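Local coordinates for putative metal resistance protein (Proteus mirabilis, PDB 6C29) that primes the disulfide isomerase ScsC through the tandem immunoglobulin-fold N-terminal periplasmic domain in this chain and, as whole ScsB, probably acts as a protein-disulfide reductase, at residues D29-L34 and A135-Q140; H70-S75 and V92-L97; S156-D161 and L169-E174. One frame throughout, in Å; residues are numbered along the deposited sequence. Where two conformers were deposited one is given.

Interaction 1 of 3, residues D29-L34 and A135-Q140; sequences DVKILL and ADFEWQ
Lys-31 and Leu-33 on strand 30-34 face the first turn of the helix that begins at Phe-137, with the backbones well apart: the CA atoms of Leu-33 and Gln-140 are 8.0 Å from each other. This is a helix lying on a strand of an antiparallel sheet, in the first of two tandem immunoglobulin-fold domains. Side chains fill the gap. Phe-137 and Leu-33 do most of this. CG of Phe-137 is anti to the backbone N (chi1 -179°), which carries the ring out from the helix to the strand. The far end of the ring reaches the backbone, with CZ 3.4 Å from Lys-31 O. One flank, at CE2, lies 4.0 Å from Lys-31 CB. The other flank, at CE1, meets Leu-33 CD1 at 4.0 Å. The ring thus sits between two residues that project from the same face of the strand. Thr-21 and Asp-23 of the adjoining strand 16-24 also touch it.

Leu-33 points toward the helix and is buried. Its CD1 methyl bridges two helix residues, since it also packs against Gln-140 CB at 3.6 Å. Tyr-141 and Ala-144, further along the helix, touch the same leucine.

Lys-31 combines apolar and charged contacts. Its CB stays against the phenylalanine, while a bend at chi3 (61°) turns the ammonium end toward Glu-138. Glu-138 starts out pointing away from the strand and curls back toward it. The two ends form a salt bridge near the surface. Tyr-141 makes a cation-pi contact with the same lysine. Glu-138 OE1 receives Lys-31 NZ at 3.1 Å on its syn side, 27° out of the carboxylate plane.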
ATOM      1  N   ASP A  29     -20.515  -9.924  -5.727  1.00 37.70           N
ATOM      2  CA  ASP A  29     -19.270  -9.366  -5.191  1.00 36.78           C
ATOM      3  C   ASP A  29     -18.070 -10.134  -5.740  1.00 30.42           C
ATOM      4  O   ASP A  29     -18.081 -11.362  -5.760  1.00 30.07           O
ATOM      5  CB  ASP A  29     -19.245  -9.424  -3.667  1.00 42.39           C
ATOM      6  CG  ASP A  29     -20.330  -8.567  -3.025  1.00 52.55           C
ATOM      7  OD1 ASP A  29     -20.886  -7.676  -3.713  1.00 52.80           O
ATOM      8  OD2 ASP A  29     -20.616  -8.784  -1.824  1.00 57.71           O
ATOM      9  N   VAL A  30     -17.044  -9.410  -6.179  1.00 23.49           N
ATOM     10  CA  VAL A  30     -15.882 -10.033  -6.779  1.00 20.07           C
ATOM     11  C   VAL A  30     -14.659  -9.832  -5.881  1.00 17.50           C
ATOM     12  O   VAL A  30     -14.401  -8.731  -5.417  1.00 20.88           O
ATOM     13  CB  VAL A  30     -15.584  -9.471  -8.198  1.00 21.00           C
ATOM     14  CG1 VAL A  30     -14.511 -10.254  -8.854  1.00 22.79           C
ATOM     15  CG2 VAL A  30     -16.842  -9.513  -9.058  1.00 22.92           C
ATOM     16  N   LYS A  31     -13.928 -10.919  -5.654  1.00 15.31           N
ATOM     17  CA  LYS A  31     -12.618 -10.883  -5.018  1.00 13.27           C
ATOM     18  C   LYS A  31     -11.592 -11.129  -6.114  1.00 12.88           C
ATOM     19  O   LYS A  31     -11.757 -12.047  -6.928  1.00 13.61           O
ATOM     20  CB  LYS A  31     -12.513 -11.952  -3.930  1.00 16.70           C
ATOM     21  CG  LYS A  31     -13.349 -11.638  -2.711  1.00 20.94           C
ATOM     22  CD  LYS A  31     -13.441 -12.810  -1.732  1.00 24.24           C
ATOM     23  CE  LYS A  31     -12.117 -13.257  -1.165  1.00 25.02           C
ATOM     24  NZ  LYS A  31     -12.390 -14.332  -0.176  1.00 26.32           N
ATOM     25  N   ILE A  32     -10.554 -10.295  -6.131  1.00 13.27           N
ATOM     26  CA  ILE A  32      -9.484 -10.350  -7.118  1.00 13.22           C
ATOM     27  C   ILE A  32      -8.148 -10.385  -6.383  1.00 13.53           C
ATOM     28  O   ILE A  32      -7.941  -9.630  -5.427  1.00 14.34           O
ATOM     29  CB  ILE A  32      -9.553  -9.133  -8.036  1.00 14.81           C
ATOM     30  CG1 ILE A  32     -10.874  -9.143  -8.801  1.00 17.97           C
ATOM     31  CG2 ILE A  32      -8.407  -9.101  -9.000  1.00 18.42           C
ATOM     32  CD1 ILE A  32     -11.331  -7.781  -9.106  1.00 27.46           C
ATOM     33  N   LEU A  33      -7.237 -11.236  -6.833  1.00 12.80           N
ATOM     34  CA  LEU A  33      -5.866 -11.214  -6.377  1.00 13.36           C
ATOM     35  C   LEU A  33      -5.000 -10.787  -7.509  1.00 12.37           C
ATOM     36  O   LEU A  33      -5.007 -11.420  -8.557  1.00 12.99           O
ATOM     37  CB  LEU A  33      -5.392 -12.583  -5.891  1.00 15.17           C
ATOM     38  CG  LEU A  33      -5.878 -12.996  -4.517  1.00 18.13           C
ATOM     39  CD1 LEU A  33      -5.520 -14.439  -4.254  1.00 20.96           C
ATOM     40  CD2 LEU A  33      -5.239 -12.104  -3.441  1.00 15.45           C
ATOM     41  N   LEU A  34      -4.248  -9.728  -7.315  1.00 10.96           N
ATOM     42  CA  LEU A  34      -3.305  -9.235  -8.302  1.00 11.59           C
ATOM     43  C   LEU A  34      -1.894  -9.546  -7.830  1.00 11.27           C
ATOM     44  O   LEU A  34      -1.415  -8.935  -6.890  1.00 12.82           O
ATOM     45  CB  LEU A  34      -3.467  -7.744  -8.515  1.00 12.28           C
ATOM     46  CG  LEU A  34      -2.467  -7.135  -9.454  1.00 14.84           C
ATOM     47  CD1 LEU A  34      -2.664  -7.692 -10.860  1.00 17.18           C
ATOM     48  CD2 LEU A  34      -2.618  -5.621  -9.446  1.00 17.47           C
ATOM     49  N   ALA A 135      -8.173 -23.522  -7.815  1.00 27.66           N
ATOM     50  CA  ALA A 135      -8.467 -24.374  -6.662  1.00 29.07           C
ATOM     51  C   ALA A 135      -8.049 -23.768  -5.316  1.00 28.58           C
ATOM     52  O   ALA A 135      -8.761 -23.882  -4.312  1.00 30.25           O
ATOM     53  CB  ALA A 135      -7.793 -25.727  -6.834  1.00 28.34           C
ATOM     54  N   ASP A 136      -6.890 -23.130  -5.279  1.00 24.98           N
ATOM     55  CA  ASP A 136      -6.433 -22.619  -4.002  1.00 24.56           C
ATOM     56  C   ASP A 136      -6.573 -21.115  -3.873  1.00 23.57           C
ATOM     57  O   ASP A 136      -5.804 -20.475  -3.159  1.00 20.72           O
ATOM     58  CB  ASP A 136      -5.014 -23.067  -3.759  1.00 29.10           C
ATOM     59  CG  ASP A 136      -4.028 -22.448  -4.693  1.00 35.25           C
ATOM     60  OD1 ASP A 136      -4.405 -21.720  -5.634  1.00 33.87           O
ATOM     61  OD2 ASP A 136      -2.840 -22.726  -4.461  1.00 39.58           O
ATOM     62  N   PHE A 137      -7.587 -20.571  -4.535  1.00 21.85           N
ATOM     63  CA  PHE A 137      -7.824 -19.121  -4.495  1.00 17.70           C
ATOM     64  C   PHE A 137      -8.076 -18.609  -3.079  1.00 17.30           C
ATOM     65  O   PHE A 137      -7.508 -17.580  -2.703  1.00 16.74           O
ATOM     66  CB  PHE A 137      -8.995 -18.759  -5.410  1.00 17.68           C
ATOM     67  CG  PHE A 137      -9.294 -17.299  -5.453  1.00 16.48           C
ATOM     68  CD1 PHE A 137      -8.578 -16.461  -6.278  1.00 16.85           C
ATOM     69  CD2 PHE A 137     -10.319 -16.764  -4.686  1.00 18.06           C
ATOM     70  CE1 PHE A 137      -8.855 -15.126  -6.327  1.00 16.44           C
ATOM     71  CE2 PHE A 137     -10.614 -15.407  -4.744  1.00 18.23           C
ATOM     72  CZ  PHE A 137      -9.888 -14.593  -5.555  1.00 15.94           C
ATOM     73  N   GLU A 138      -8.923 -19.287  -2.303  1.00 17.36           N
ATOM     74  CA  GLU A 138      -9.295 -18.818  -0.958  1.00 18.63           C
ATOM     75  C   GLU A 138      -8.051 -18.810  -0.045  1.00 17.03           C
ATOM     76  O   GLU A 138      -7.809 -17.845   0.703  1.00 16.95           O
ATOM     77  CB  GLU A 138     -10.415 -19.692  -0.381  1.00 24.64           C
ATOM     78  CG  GLU A 138     -11.012 -19.203   0.932  1.00 34.70           C
ATOM     79  CD  GLU A 138     -11.836 -17.907   0.804  1.00 47.51           C
ATOM     80  OE1 GLU A 138     -12.066 -17.437  -0.337  1.00 53.94           O
ATOM     81  OE2 GLU A 138     -12.261 -17.361   1.857  1.00 45.96           O
ATOM     82  N   TRP A 139      -7.222 -19.840  -0.156  1.00 15.48           N
ATOM     83  CA  TRP A 139      -5.966 -19.874   0.577  1.00 13.63           C
ATOM     84  C   TRP A 139      -5.044 -18.746   0.145  1.00 14.38           C
ATOM     85  O   TRP A 139      -4.442 -18.079   1.013  1.00 13.24           O
ATOM     86  CB  TRP A 139      -5.262 -21.214   0.370  1.00 14.33           C
ATOM     87  CG  TRP A 139      -3.917 -21.320   1.036  1.00 16.10           C
ATOM     88  CD1 TRP A 139      -3.654 -21.604   2.358  1.00 16.85           C
ATOM     89  CD2 TRP A 139      -2.637 -21.155   0.401  1.00 14.59           C
ATOM     90  NE1 TRP A 139      -2.284 -21.610   2.574  1.00 14.66           N
ATOM     91  CE2 TRP A 139      -1.644 -21.337   1.395  1.00 14.25           C
ATOM     92  CE3 TRP A 139      -2.236 -20.866  -0.902  1.00 16.71           C
ATOM     93  CZ2 TRP A 139      -0.268 -21.274   1.107  1.00 14.43           C
ATOM     94  CZ3 TRP A 139      -0.862 -20.787  -1.177  1.00 17.31           C
ATOM     95  CH2 TRP A 139       0.093 -20.996  -0.175  1.00 16.12           C
ATOM     96  N   GLN A 140      -4.876 -18.555  -1.164  1.00 13.77           N
ATOM     97  CA  GLN A 140      -4.043 -17.465  -1.652  1.00 14.72           C
ATOM     98  C   GLN A 140      -4.581 -16.132  -1.155  1.00 12.84           C
ATOM     99  O   GLN A 140      -3.797 -15.299  -0.745  1.00 11.77           O
ATOM    100  CB  GLN A 140      -3.952 -17.446  -3.195  1.00 16.58           C
ATOM    101  CG  GLN A 140      -3.103 -18.579  -3.833  1.00 26.62           C
ATOM    102  CD  GLN A 140      -2.502 -18.138  -5.178  1.00 37.92           C
ATOM    103  OE1 GLN A 140      -2.831 -17.063  -5.707  1.00 42.50           O
ATOM    104  NE2 GLN A 140      -1.604 -18.951  -5.717  1.00 41.80           N
TER
HETATM  105  O   HOH W   1     -10.724 -15.136   1.558  1.00 33.74           O

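Interaction 2 of 3, residues H70-S75 and V92-L97; sequences HWPSPS and VFPIEL
His-70 and Glu-96 meet with ring and carboxylate nearly coplanar, their planes 26° apart. In the given conformer of two modelled for Glu-96, His-70 NE2 donates to Glu-96 OE2 at 2.8 Å. The carboxylate oxygen accepts on its anti lone pair, close to the imidazole plane. This is a His-carboxylate hydrogen bond. His-70 CG is anti to its carbonyl carbon (chi1 -60°), which brings the imidazole alongside strand 90-97. The backbone holds the same histidine: His-70 N donates to Pro-94 O at 2.9 Å, nearly along the C=O axis. Pro-94 O also lies at the edge of the imidazole, 3.3 Å from His-70 CD2. His-70 O is buried here without a polar partner.

Beyond the histidine the contact is mostly apolar. Phe-93 CE1 approaches Trp-71 CE3 at 3.7 Å, the ring planes inclined at 76°. Pro-72 crosses Phe-93 at about a right angle and sets its CD 3.6 Å from Phe-93 CD1. Trp-69 and Tyr-87 add further rings around Phe-93.

Segment 70-75, mostly loop, follows strand 68-69 at the edge of the immunoglobulin-type sheet and runs past strand 90-97. Strand 30-38 pairs with the other side of strand 90-97, and Tyr-141 and Met-145 of helix 137-145 touch Pro-94.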
ATOM      1  N   HIS A  70      -6.688  -3.482  -1.034  1.00 13.15           N
ATOM      2  CA  HIS A  70      -6.025  -3.718   0.241  1.00 13.13           C
ATOM      3  C   HIS A  70      -4.533  -3.647  -0.009  1.00 12.73           C
ATOM      4  O   HIS A  70      -3.991  -4.284  -0.914  1.00 13.64           O
ATOM      5  CB  HIS A  70      -6.388  -5.082   0.827  1.00 14.68           C
ATOM      6  CG  HIS A  70      -7.842  -5.275   1.085  1.00 15.84           C
ATOM      7  ND1 HIS A  70      -8.455  -4.857   2.245  1.00 19.46           N
ATOM      8  CD2 HIS A  70      -8.801  -5.887   0.352  1.00 16.93           C
ATOM      9  CE1 HIS A  70      -9.736  -5.187   2.203  1.00 22.00           C
ATOM     10  NE2 HIS A  70      -9.971  -5.805   1.064  1.00 20.48           N
ATOM     11  N   TRP A  71      -3.846  -2.850   0.793  1.00 13.34           N
ATOM     12  CA  TRP A  71      -2.426  -2.653   0.604  1.00 11.80           C
ATOM     13  C   TRP A  71      -1.626  -3.468   1.601  1.00  9.12           C
ATOM     14  O   TRP A  71      -1.710  -3.221   2.804  1.00 14.84           O
ATOM     15  CB  TRP A  71      -2.062  -1.181   0.752  1.00 12.15           C
ATOM     16  CG  TRP A  71      -2.637  -0.306  -0.311  1.00 12.36           C
ATOM     17  CD1 TRP A  71      -3.815   0.358  -0.268  1.00 13.54           C
ATOM     18  CD2 TRP A  71      -2.042  -0.006  -1.583  1.00 12.31           C
ATOM     19  NE1 TRP A  71      -4.010   1.063  -1.443  1.00 15.07           N
ATOM     20  CE2 TRP A  71      -2.935   0.845  -2.267  1.00 14.49           C
ATOM     21  CE3 TRP A  71      -0.861  -0.392  -2.220  1.00 11.79           C
ATOM     22  CZ2 TRP A  71      -2.655   1.324  -3.558  1.00 14.47           C
ATOM     23  CZ3 TRP A  71      -0.585   0.102  -3.483  1.00 13.41           C
ATOM     24  CH2 TRP A  71      -1.485   0.923  -4.145  1.00 13.65           C
ATOM     25  N   PRO A  72      -0.833  -4.422   1.142  1.00 11.33           N
ATOM     26  CA  PRO A  72       0.048  -5.131   2.052  1.00  9.12           C
ATOM     27  C   PRO A  72       0.980  -4.175   2.749  1.00  8.73           C
ATOM     28  O   PRO A  72       1.313  -3.094   2.213  1.00 13.75           O
ATOM     29  CB  PRO A  72       0.789  -6.110   1.142  1.00 10.26           C
ATOM     30  CG  PRO A  72      -0.192  -6.319  -0.007  1.00 11.26           C
ATOM     31  CD  PRO A  72      -0.766  -4.973  -0.228  1.00 10.27           C
ATOM     32  N   SER A  73       1.393  -4.554   3.946  1.00 10.86           N
ATOM     33  CA  SER A  73       2.257  -3.710   4.729  1.00  9.10           C
ATOM     34  C   SER A  73       3.506  -3.377   3.904  1.00 11.33           C
ATOM     35  O   SER A  73       4.137  -4.305   3.377  1.00 12.46           O
ATOM     36  CB  SER A  73       2.608  -4.418   6.047  1.00 11.87           C
ATOM     37  OG  SER A  73       3.122  -3.498   6.964  1.00 14.38           O
ATOM     38  N   PRO A  74       3.886  -2.087   3.783  1.00 11.87           N
ATOM     39  CA  PRO A  74       4.986  -1.731   2.869  1.00 11.11           C
ATOM     40  C   PRO A  74       6.359  -1.801   3.501  1.00 11.45           C
ATOM     41  O   PRO A  74       6.522  -2.064   4.700  1.00 12.22           O
ATOM     42  CB  PRO A  74       4.657  -0.279   2.495  1.00 12.92           C
ATOM     43  CG  PRO A  74       4.073   0.259   3.793  1.00 14.17           C
ATOM     44  CD  PRO A  74       3.242  -0.878   4.341  1.00 12.88           C
ATOM     45  N   SER A  75       7.361  -1.553   2.675  1.00 10.59           N
ATOM     46  CA  SER A  75       8.726  -1.404   3.108  1.00 12.50           C
ATOM     47  C   SER A  75       9.259  -0.050   2.644  1.00 12.10           C
ATOM     48  O   SER A  75       8.666   0.569   1.752  1.00 13.80           O
ATOM     49  CB  SER A  75       9.582  -2.542   2.539  1.00 16.33           C
ATOM     50  OG  SER A  75       9.141  -3.791   3.033  1.00 19.62           O
ATOM     51  N   VAL A  92       1.386  -9.189  -3.532  1.00 10.65           N
ATOM     52  CA  VAL A  92       0.046  -9.625  -3.949  1.00 10.05           C
ATOM     53  C   VAL A  92      -0.997  -8.701  -3.364  1.00  9.34           C
ATOM     54  O   VAL A  92      -1.078  -8.570  -2.142  1.00 10.34           O
ATOM     55  CB  VAL A  92      -0.266 -11.059  -3.493  1.00 10.81           C
ATOM     56  CG1 VAL A  92      -1.637 -11.499  -4.023  1.00 11.42           C
ATOM     57  CG2 VAL A  92       0.777 -11.997  -3.991  1.00 13.68           C
ATOM     58  N   PHE A  93      -1.773  -8.034  -4.221  1.00  8.40           N
ATOM     59  CA  PHE A  93      -2.800  -7.108  -3.812  1.00  9.21           C
ATOM     60  C   PHE A  93      -4.168  -7.786  -3.805  1.00 10.25           C
ATOM     61  O   PHE A  93      -4.658  -8.172  -4.863  1.00 12.04           O
ATOM     62  CB  PHE A  93      -2.831  -5.891  -4.749  1.00 11.13           C
ATOM     63  CG  PHE A  93      -1.545  -5.124  -4.800  1.00 10.18           C
ATOM     64  CD1 PHE A  93      -1.164  -4.333  -3.745  1.00  9.85           C
ATOM     65  CD2 PHE A  93      -0.708  -5.180  -5.914  1.00 11.07           C
ATOM     66  CE1 PHE A  93       0.013  -3.625  -3.772  1.00 11.04           C
ATOM     67  CE2 PHE A  93       0.474  -4.464  -5.942  1.00 12.41           C
ATOM     68  CZ  PHE A  93       0.834  -3.679  -4.870  1.00 11.95           C
ATOM     69  N   PRO A  94      -4.792  -7.955  -2.630  1.00 10.14           N
ATOM     70  CA  PRO A  94      -6.204  -8.339  -2.600  1.00 10.77           C
ATOM     71  C   PRO A  94      -7.106  -7.147  -2.879  1.00 12.03           C
ATOM     72  O   PRO A  94      -6.899  -6.084  -2.285  1.00 13.75           O
ATOM     73  CB  PRO A  94      -6.410  -8.858  -1.175  1.00 10.77           C
ATOM     74  CG  PRO A  94      -5.102  -8.616  -0.437  1.00 12.30           C
ATOM     75  CD  PRO A  94      -4.264  -7.727  -1.283  1.00  9.90           C
ATOM     76  N   ILE A  95      -8.066  -7.341  -3.765  1.00 12.88           N
ATOM     77  CA  ILE A  95      -8.985  -6.324  -4.218  1.00 13.63           C
ATOM     78  C   ILE A  95     -10.401  -6.886  -4.103  1.00 14.60           C
ATOM     79  O   ILE A  95     -10.610  -8.091  -4.267  1.00 15.51           O
ATOM     80  CB  ILE A  95      -8.669  -5.926  -5.656  1.00 16.28           C
ATOM     81  CG1 ILE A  95      -7.250  -5.339  -5.733  1.00 16.20           C
ATOM     82  CG2 ILE A  95      -9.673  -4.931  -6.170  1.00 21.42           C
ATOM     83  CD1 ILE A  95      -6.672  -5.357  -7.109  1.00 20.19           C
ATOM     84  N   GLU A  96     -11.347  -6.030  -3.743  1.00 14.36           N
ATOM     85  CA  GLU A  96     -12.749  -6.423  -3.688  0.64 16.38           C
ATOM     86  C   GLU A  96     -13.570  -5.407  -4.462  1.00 17.28           C
ATOM     87  O   GLU A  96     -13.331  -4.210  -4.353  1.00 18.19           O
ATOM     88  CB  GLU A  96     -13.233  -6.524  -2.243  0.64 19.24           C
ATOM     89  CG  GLU A  96     -12.613  -7.692  -1.472  0.64 23.63           C
ATOM     90  CD  GLU A  96     -13.044  -7.772  -0.009  0.64 27.43           C
ATOM     91  OE1 GLU A  96     -14.099  -8.387   0.271  0.64 27.81           O
ATOM     92  OE2 GLU A  96     -12.328  -7.228   0.869  0.64 32.14           O
ATOM     93  N   LEU A  97     -14.547  -5.913  -5.219  1.00 20.27           N
ATOM     94  CA  LEU A  97     -15.452  -5.103  -6.035  1.00 22.00           C
ATOM     95  C   LEU A  97     -16.880  -5.544  -5.744  1.00 20.71           C
ATOM     96  O   LEU A  97     -17.123  -6.716  -5.477  1.00 22.65           O
ATOM     97  CB  LEU A  97     -15.224  -5.259  -7.550  1.00 25.27           C
ATOM     98  CG  LEU A  97     -13.860  -5.039  -8.161  1.00 28.95           C
ATOM     99  CD1 LEU A  97     -13.974  -5.298  -9.639  1.00 34.73           C
ATOM    100  CD2 LEU A  97     -13.360  -3.634  -7.921  1.00 31.86           C
TER

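Interaction 3 of 3, residues S156-D161 and L169-E174; sequences SAVSSD and LSLQRE
Ser-159 and Ser-170 form an antiparallel hydrogen-bonded pair, and each satisfies the backbone of the other. Ser-159 N donates to Ser-170 O at 3.0 Å, in the carbonyl plane. Ser-170 N returns a bond to Ser-159 O at 2.9 Å. Further along, Gln-172 N reaches Ala-157 O at 3.0 Å in a bond with a 172° angle at the hydrogen. Ala-157 N is buried but has no partner. Ser-156 N donates to Gln-172 O at 2.8 Å.

These strands form a beta hairpin at the edge of a four-stranded antiparallel sheet in the second immunoglobulin-fold domain; their axes are 4.7 Å apart. At its end, Ser-156 OG donates to Gln-172 OE1 at 2.9 Å. Gln-172 has CG anti to the backbone N (chi1 -179°) and an extended chain, which carries OE1 out to that hydroxyl. The hydroxyl sits above the carbonyl plane and off the lone pairs. Gln-172 NE2 has a weak bond to Asp-203.

Val-158, Ser-160, Leu-169 and Leu-171 share one face, where the last three touch strand 226-233. Here Leu-171 CD2 rests against both methyls of Val-158, tightly at CG1, 3.5 Å away. Ser-160 OG is bonded to Gly-245 N.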
ATOM      1  N   SER A 156      -1.801   1.474  21.852  1.00 19.31           N
ATOM      2  CA  SER A 156      -2.919   1.825  22.726  1.00 19.96           C
ATOM      3  C   SER A 156      -3.196   3.330  22.822  1.00 23.19           C
ATOM      4  O   SER A 156      -4.245   3.731  23.332  1.00 26.43           O
ATOM      5  CB  SER A 156      -2.673   1.273  24.130  1.00 19.84           C
ATOM      6  OG  SER A 156      -1.424   1.665  24.621  1.00 24.28           O
ATOM      7  N   ALA A 157      -2.273   4.159  22.352  1.00 18.97           N
ATOM      8  CA  ALA A 157      -2.472   5.606  22.327  1.00 17.88           C
ATOM      9  C   ALA A 157      -1.570   6.251  21.290  1.00 16.37           C
ATOM     10  O   ALA A 157      -0.460   5.777  21.036  1.00 17.30           O
ATOM     11  CB  ALA A 157      -2.224   6.223  23.682  1.00 21.32           C
ATOM     12  N   VAL A 158      -2.082   7.326  20.704  1.00 16.41           N
ATOM     13  CA  VAL A 158      -1.366   8.142  19.743  1.00 18.42           C
ATOM     14  C   VAL A 158      -1.597   9.609  20.044  1.00 18.56           C
ATOM     15  O   VAL A 158      -2.745  10.033  20.298  1.00 18.95           O
ATOM     16  CB  VAL A 158      -1.843   7.858  18.298  1.00 22.33           C
ATOM     17  CG1 VAL A 158      -1.103   8.728  17.316  1.00 22.82           C
ATOM     18  CG2 VAL A 158      -1.684   6.421  17.983  1.00 28.73           C
ATOM     19  N   SER A 159      -0.519  10.384  20.044  1.00 18.32           N
ATOM     20  CA  SER A 159      -0.643  11.829  20.067  0.55 18.29           C
ATOM     21  C   SER A 159       0.323  12.404  19.056  1.00 16.09           C
ATOM     22  O   SER A 159       1.305  11.741  18.624  1.00 16.59           O
ATOM     23  CB  SER A 159      -0.377  12.410  21.457  0.55 20.85           C
ATOM     24  OG  SER A 159       0.900  12.041  21.913  0.55 23.43           O
ATOM     25  N   SER A 160       0.038  13.609  18.618  1.00 16.46           N
ATOM     26  CA  SER A 160       0.899  14.249  17.647  1.00 16.68           C
ATOM     27  C   SER A 160       0.857  15.754  17.769  1.00 17.07           C
ATOM     28  O   SER A 160      -0.080  16.346  18.330  1.00 17.72           O
ATOM     29  CB  SER A 160       0.534  13.824  16.219  1.00 17.47           C
ATOM     30  OG  SER A 160      -0.777  14.239  15.886  1.00 17.58           O
ATOM     31  N   ASP A 161       1.895  16.363  17.229  1.00 18.61           N
ATOM     32  CA  ASP A 161       2.047  17.798  17.256  1.00 20.24           C
ATOM     33  C   ASP A 161       2.785  18.217  16.009  1.00 19.12           C
ATOM     34  O   ASP A 161       3.629  17.482  15.477  1.00 19.77           O
ATOM     35  CB  ASP A 161       2.801  18.238  18.508  1.00 29.29           C
ATOM     36  CG  ASP A 161       3.000  19.730  18.565  1.00 44.06           C
ATOM     37  OD1 ASP A 161       1.994  20.453  18.774  1.00 43.35           O
ATOM     38  OD2 ASP A 161       4.160  20.177  18.377  1.00 50.77           O
ATOM     39  N   LEU A 169       5.247  12.495  16.640  1.00 15.16           N
ATOM     40  CA  LEU A 169       4.292  11.515  17.132  1.00 15.07           C
ATOM     41  C   LEU A 169       4.787  10.872  18.409  1.00 16.30           C
ATOM     42  O   LEU A 169       5.988  10.661  18.588  1.00 16.64           O
ATOM     43  CB  LEU A 169       4.058  10.385  16.127  1.00 14.64           C
ATOM     44  CG  LEU A 169       3.813  10.694  14.662  1.00 15.63           C
ATOM     45  CD1 LEU A 169       3.604   9.385  13.850  1.00 18.52           C
ATOM     46  CD2 LEU A 169       2.657  11.611  14.505  1.00 19.15           C
ATOM     47  N   SER A 170       3.832  10.508  19.257  1.00 16.57           N
ATOM     48  CA  SER A 170       4.106   9.735  20.446  0.54 18.69           C
ATOM     49  C   SER A 170       3.148   8.565  20.443  1.00 16.46           C
ATOM     50  O   SER A 170       1.938   8.766  20.392  1.00 17.45           O
ATOM     51  CB  SER A 170       3.947  10.596  21.697  0.54 21.34           C
ATOM     52  OG  SER A 170       3.842   9.796  22.855  0.54 23.09           O
ATOM     53  N   LEU A 171       3.700   7.353  20.434  1.00 14.23           N
ATOM     54  CA  LEU A 171       2.930   6.127  20.277  1.00 13.94           C
ATOM     55  C   LEU A 171       3.203   5.199  21.436  1.00 15.69           C
ATOM     56  O   LEU A 171       4.352   4.867  21.722  1.00 17.48           O
ATOM     57  CB  LEU A 171       3.277   5.424  18.958  1.00 16.25           C
ATOM     58  CG  LEU A 171       3.189   6.296  17.710  1.00 21.58           C
ATOM     59  CD1 LEU A 171       3.646   5.540  16.485  1.00 24.84           C
ATOM     60  CD2 LEU A 171       1.769   6.767  17.481  1.00 27.11           C
ATOM     61  N   GLN A 172       2.144   4.740  22.079  1.00 15.72           N
ATOM     62  CA  GLN A 172       2.268   3.826  23.198  1.00 15.20           C
ATOM     63  C   GLN A 172       1.974   2.404  22.761  1.00 14.96           C
ATOM     64  O   GLN A 172       0.937   2.143  22.149  1.00 16.67           O
ATOM     65  CB  GLN A 172       1.321   4.207  24.326  1.00 18.08           C
ATOM     66  CG  GLN A 172       1.455   3.269  25.510  1.00 23.21           C
ATOM     67  CD  GLN A 172       0.486   3.605  26.636  1.00 34.73           C
ATOM     68  OE1 GLN A 172      -0.716   3.780  26.411  1.00 40.13           O
ATOM     69  NE2 GLN A 172       1.001   3.655  27.858  1.00 41.51           N
ATOM     70  N   ARG A 173       2.883   1.485  23.054  1.00 15.46           N
ATOM     71  CA  ARG A 173       2.657   0.090  22.739  1.00 16.51           C
ATOM     72  C   ARG A 173       1.609  -0.478  23.684  1.00 19.45           C
ATOM     73  O   ARG A 173       1.624  -0.184  24.861  1.00 22.10           O
ATOM     74  CB  ARG A 173       3.945  -0.697  22.829  1.00 19.53           C
ATOM     75  CG  ARG A 173       3.814  -2.074  22.180  1.00 28.46           C
ATOM     76  CD  ARG A 173       5.127  -2.805  22.017  1.00 37.00           C
ATOM     77  NE  ARG A 173       4.882  -4.210  21.668  1.00 42.10           N
ATOM     78  CZ  ARG A 173       5.479  -4.873  20.688  1.00 39.57           C
ATOM     79  NH1 ARG A 173       6.368  -4.282  19.919  1.00 34.67           N
ATOM     80  NH2 ARG A 173       5.168  -6.144  20.470  1.00 42.61           N
ATOM     81  N   GLU A 174       0.669  -1.264  23.160  1.00 18.59           N
ATOM     82  CA  GLU A 174      -0.450  -1.775  23.973  1.00 23.15           C
ATOM     83  C   GLU A 174       0.040  -2.711  25.061  1.00 25.01           C
ATOM     84  O   GLU A 174      -0.337  -2.611  26.235  1.00 26.73           O
ATOM     85  CB  GLU A 174      -1.456  -2.505  23.080  1.00 28.30           C
ATOM     86  CG  GLU A 174      -2.714  -2.966  23.833  1.00 38.82           C
ATOM     87  CD  GLU A 174      -3.672  -3.804  22.994  1.00 51.71           C
ATOM     88  OE1 GLU A 174      -3.610  -3.754  21.748  1.00 48.43           O
ATOM     89  OE2 GLU A 174      -4.503  -4.513  23.603  1.00 63.97           O
TER

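How the interactions relate
Interactions 1 and 2 belong to the first immunoglobulin-fold domain, with centres 12 Å apart. They share one sheet, in which strands 30-38 and 90-97 are neighbours. Val-30 N and Leu-97 O, 2.8 Å apart, probably form one of the hydrogen bonds between them. Both segments of interaction 2 fall between the two of interaction 1 in sequence. Interaction 3 comes later, in the second domain. Its centre is 35 Å from that of interaction 1 and 25 Å from that of interaction 2, and it touches neither. Strand 155-163 is the next regular element after helix 137-145, across a short connection, so the chain passes from interaction 1 to the hairpin of interaction 3, linking the tandem domains.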